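Local atomic coordinates of BtGH115A (Bacteroides thetaiotaomicron, PDB entry 5BY3), a protein that removes 4-O-methyl-glucuronic acid from decorated arabinogalactans, acting as a family GH115 alpha-glucuronidase. Residues 704-709 and 722-727. Numbering follows the deposited sequence.
Sequences GDKLRF and AYETKG
The carbonyl O of Leu707 takes the backbone N-H of Tyr723 at 3.0 Å, almost in line with its C=O bond. Next along the chain, Arg708 and Ala722 form an antiparallel non-hydrogen-bonded pair; the small methyl of Ala722 suits a place beside Arg708 CB, while the guanidinium leads away to a salt bridge with Asp763. Toward the loops, lysines supply the donors. Lys726 NZ reaches the carbonyl O of Asp705 at 3.0 Å, in the carbonyl plane and on a lone pair. Lys706, its chain bent at chi2 and chi3, brings NZ to Glu724 OE2 at 3.2 Å, a salt bridge whose hydrogen bond is weak. Apolar groups fill the buried side: Leu707 CB lies over one face of the Tyr723 ring, 4.2 Å from its centroid, and Leu707 CD1 touches Tyr723 CE2. Phe709 turns its edge to Tyr723 CD1, the two ring planes inclined at 48°. A serine in place of Tyr723 would probably leave Leu707 and Phe709 facing a gap where the ring had been. This is an antiparallel beta-hairpin, strands 708-713 and 719-722, splaying into loops at its open end within the C-terminal beta domain of GH115 enzymes.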
loop_
_atom_site.group_PDB
_atom_site.type_symbol
_atom_site.label_atom_id
_atom_site.label_comp_id
_atom_site.label_asym_id
_atom_site.label_seq_id
_atom_site.Cartn_x
_atom_site.Cartn_y
_atom_site.Cartn_z
ATOM N N GLY A 704 -7.841 -21.569 8.984
ATOM C CA GLY A 704 -7.642 -22.852 8.400
ATOM C C GLY A 704 -6.943 -22.601 7.111
ATOM O O GLY A 704 -6.290 -21.563 6.929
ATOM N N ASP A 705 -7.118 -23.554 6.211
ATOM C CA ASP A 705 -6.364 -23.660 4.970
ATOM C C ASP A 705 -7.386 -23.867 3.859
ATOM O O ASP A 705 -7.047 -24.293 2.766
ATOM C CB ASP A 705 -5.392 -24.852 5.075
ATOM C CG ASP A 705 -4.675 -24.925 6.450
ATOM O OD1 ASP A 705 -4.017 -23.919 6.850
ATOM O OD2 ASP A 705 -4.780 -25.987 7.130
ATOM N N LYS A 706 -8.654 -23.554 4.111
ATOM C CA LYS A 706 -9.646 -24.070 3.183
ATOM C C LYS A 706 -10.339 -23.260 2.094
ATOM O O LYS A 706 -10.212 -23.656 0.956
ATOM C CB LYS A 706 -10.532 -25.130 3.835
ATOM C CG LYS A 706 -9.881 -26.511 3.809
ATOM C CD LYS A 706 -10.165 -27.253 2.495
ATOM C CE LYS A 706 -9.020 -27.208 1.490
ATOM N NZ LYS A 706 -9.308 -28.020 0.268
ATOM N N LEU A 707 -11.063 -22.181 2.376
ATOM C CA LEU A 707 -11.946 -21.530 1.308
ATOM C C LEU A 707 -12.751 -22.401 0.322
ATOM O O LEU A 707 -12.301 -22.668 -0.818
ATOM C CB LEU A 707 -11.208 -20.486 0.458
ATOM C CG LEU A 707 -10.785 -19.147 1.070
ATOM C CD1 LEU A 707 -10.018 -18.348 0.007
ATOM C CD2 LEU A 707 -11.967 -18.383 1.649
ATOM N N ARG A 708 -13.961 -22.789 0.716
ATOM C CA ARG A 708 -14.842 -23.500 -0.218
ATOM C C ARG A 708 -16.339 -23.134 -0.198
ATOM O O ARG A 708 -16.821 -22.455 0.701
ATOM C CB ARG A 708 -14.615 -25.018 -0.116
ATOM C CG ARG A 708 -14.945 -25.640 1.214
ATOM C CD ARG A 708 -13.864 -26.604 1.642
ATOM N NE ARG A 708 -13.668 -26.364 3.057
ATOM C CZ ARG A 708 -14.101 -27.133 4.049
ATOM N NH1 ARG A 708 -14.737 -28.278 3.800
ATOM N NH2 ARG A 708 -13.852 -26.754 5.301
ATOM N N PHE A 709 -17.046 -23.560 -1.234
ATOM C CA PHE A 709 -18.475 -23.315 -1.370
ATOM C C PHE A 709 -19.191 -24.565 -1.870
ATOM O O PHE A 709 -18.548 -25.543 -2.207
ATOM C CB PHE A 709 -18.777 -22.083 -2.265
ATOM C CG PHE A 709 -18.248 -22.175 -3.679
ATOM C CD1 PHE A 709 -16.963 -21.712 -3.994
ATOM C CD2 PHE A 709 -19.051 -22.681 -4.711
ATOM C CE1 PHE A 709 -16.479 -21.780 -5.306
ATOM C CE2 PHE A 709 -18.578 -22.744 -6.030
ATOM C CZ PHE A 709 -17.289 -22.291 -6.329
ATOM N N ALA A 722 -13.607 -26.142 -3.712
ATOM C CA ALA A 722 -12.530 -25.412 -3.059
ATOM C C ALA A 722 -11.795 -24.504 -4.069
ATOM O O ALA A 722 -11.664 -24.861 -5.244
ATOM C CB ALA A 722 -11.552 -26.410 -2.475
ATOM N N TYR A 723 -11.284 -23.359 -3.609
ATOM C CA TYR A 723 -10.604 -22.422 -4.524
ATOM C C TYR A 723 -9.454 -21.681 -3.884
ATOM O O TYR A 723 -8.900 -20.767 -4.500
ATOM C CB TYR A 723 -11.581 -21.423 -5.205
ATOM C CG TYR A 723 -12.212 -20.440 -4.254
ATOM C CD1 TYR A 723 -13.348 -20.785 -3.508
ATOM C CD2 TYR A 723 -11.662 -19.162 -4.071
ATOM C CE1 TYR A 723 -13.911 -19.886 -2.607
ATOM C CE2 TYR A 723 -12.213 -18.259 -3.164
ATOM C CZ TYR A 723 -13.343 -18.627 -2.447
ATOM O OH TYR A 723 -13.890 -17.732 -1.575
ATOM N N GLU A 724 -9.080 -22.073 -2.663
ATOM C CA GLU A 724 -7.840 -21.586 -2.062
ATOM C C GLU A 724 -6.722 -22.129 -2.962
ATOM O O GLU A 724 -6.928 -23.117 -3.650
ATOM C CB GLU A 724 -7.693 -22.013 -0.579
ATOM C CG GLU A 724 -7.091 -23.402 -0.289
ATOM C CD GLU A 724 -7.920 -24.609 -0.759
ATOM O OE1 GLU A 724 -9.114 -24.472 -1.075
ATOM O OE2 GLU A 724 -7.367 -25.739 -0.816
ATOM N N THR A 725 -5.596 -21.419 -3.010
ATOM C CA THR A 725 -4.391 -21.883 -3.665
ATOM C C THR A 725 -3.299 -22.019 -2.593
ATOM O O THR A 725 -3.428 -21.456 -1.459
ATOM C CB THR A 725 -3.883 -20.874 -4.738
ATOM O OG1 THR A 725 -3.643 -19.617 -4.115
ATOM C CG2 THR A 725 -4.846 -20.676 -5.840
ATOM N N LYS A 726 -2.210 -22.703 -2.983
ATOM C CA LYS A 726 -1.059 -22.978 -2.113
ATOM C C LYS A 726 0.191 -22.494 -2.804
ATOM O O LYS A 726 0.381 -22.755 -3.991
ATOM C CB LYS A 726 -0.906 -24.498 -1.822
ATOM C CG LYS A 726 -2.075 -25.203 -1.111
ATOM C CD LYS A 726 -2.283 -24.713 0.327
ATOM C CE LYS A 726 -3.545 -25.303 0.943
ATOM N NZ LYS A 726 -4.210 -24.293 1.812
ATOM N N GLY A 727 1.052 -21.805 -2.063
ATOM C CA GLY A 727 2.248 -21.238 -2.626
ATOM C C GLY A 727 2.005 -20.418 -3.890
ATOM O O GLY A 727 0.933 -19.796 -4.086
#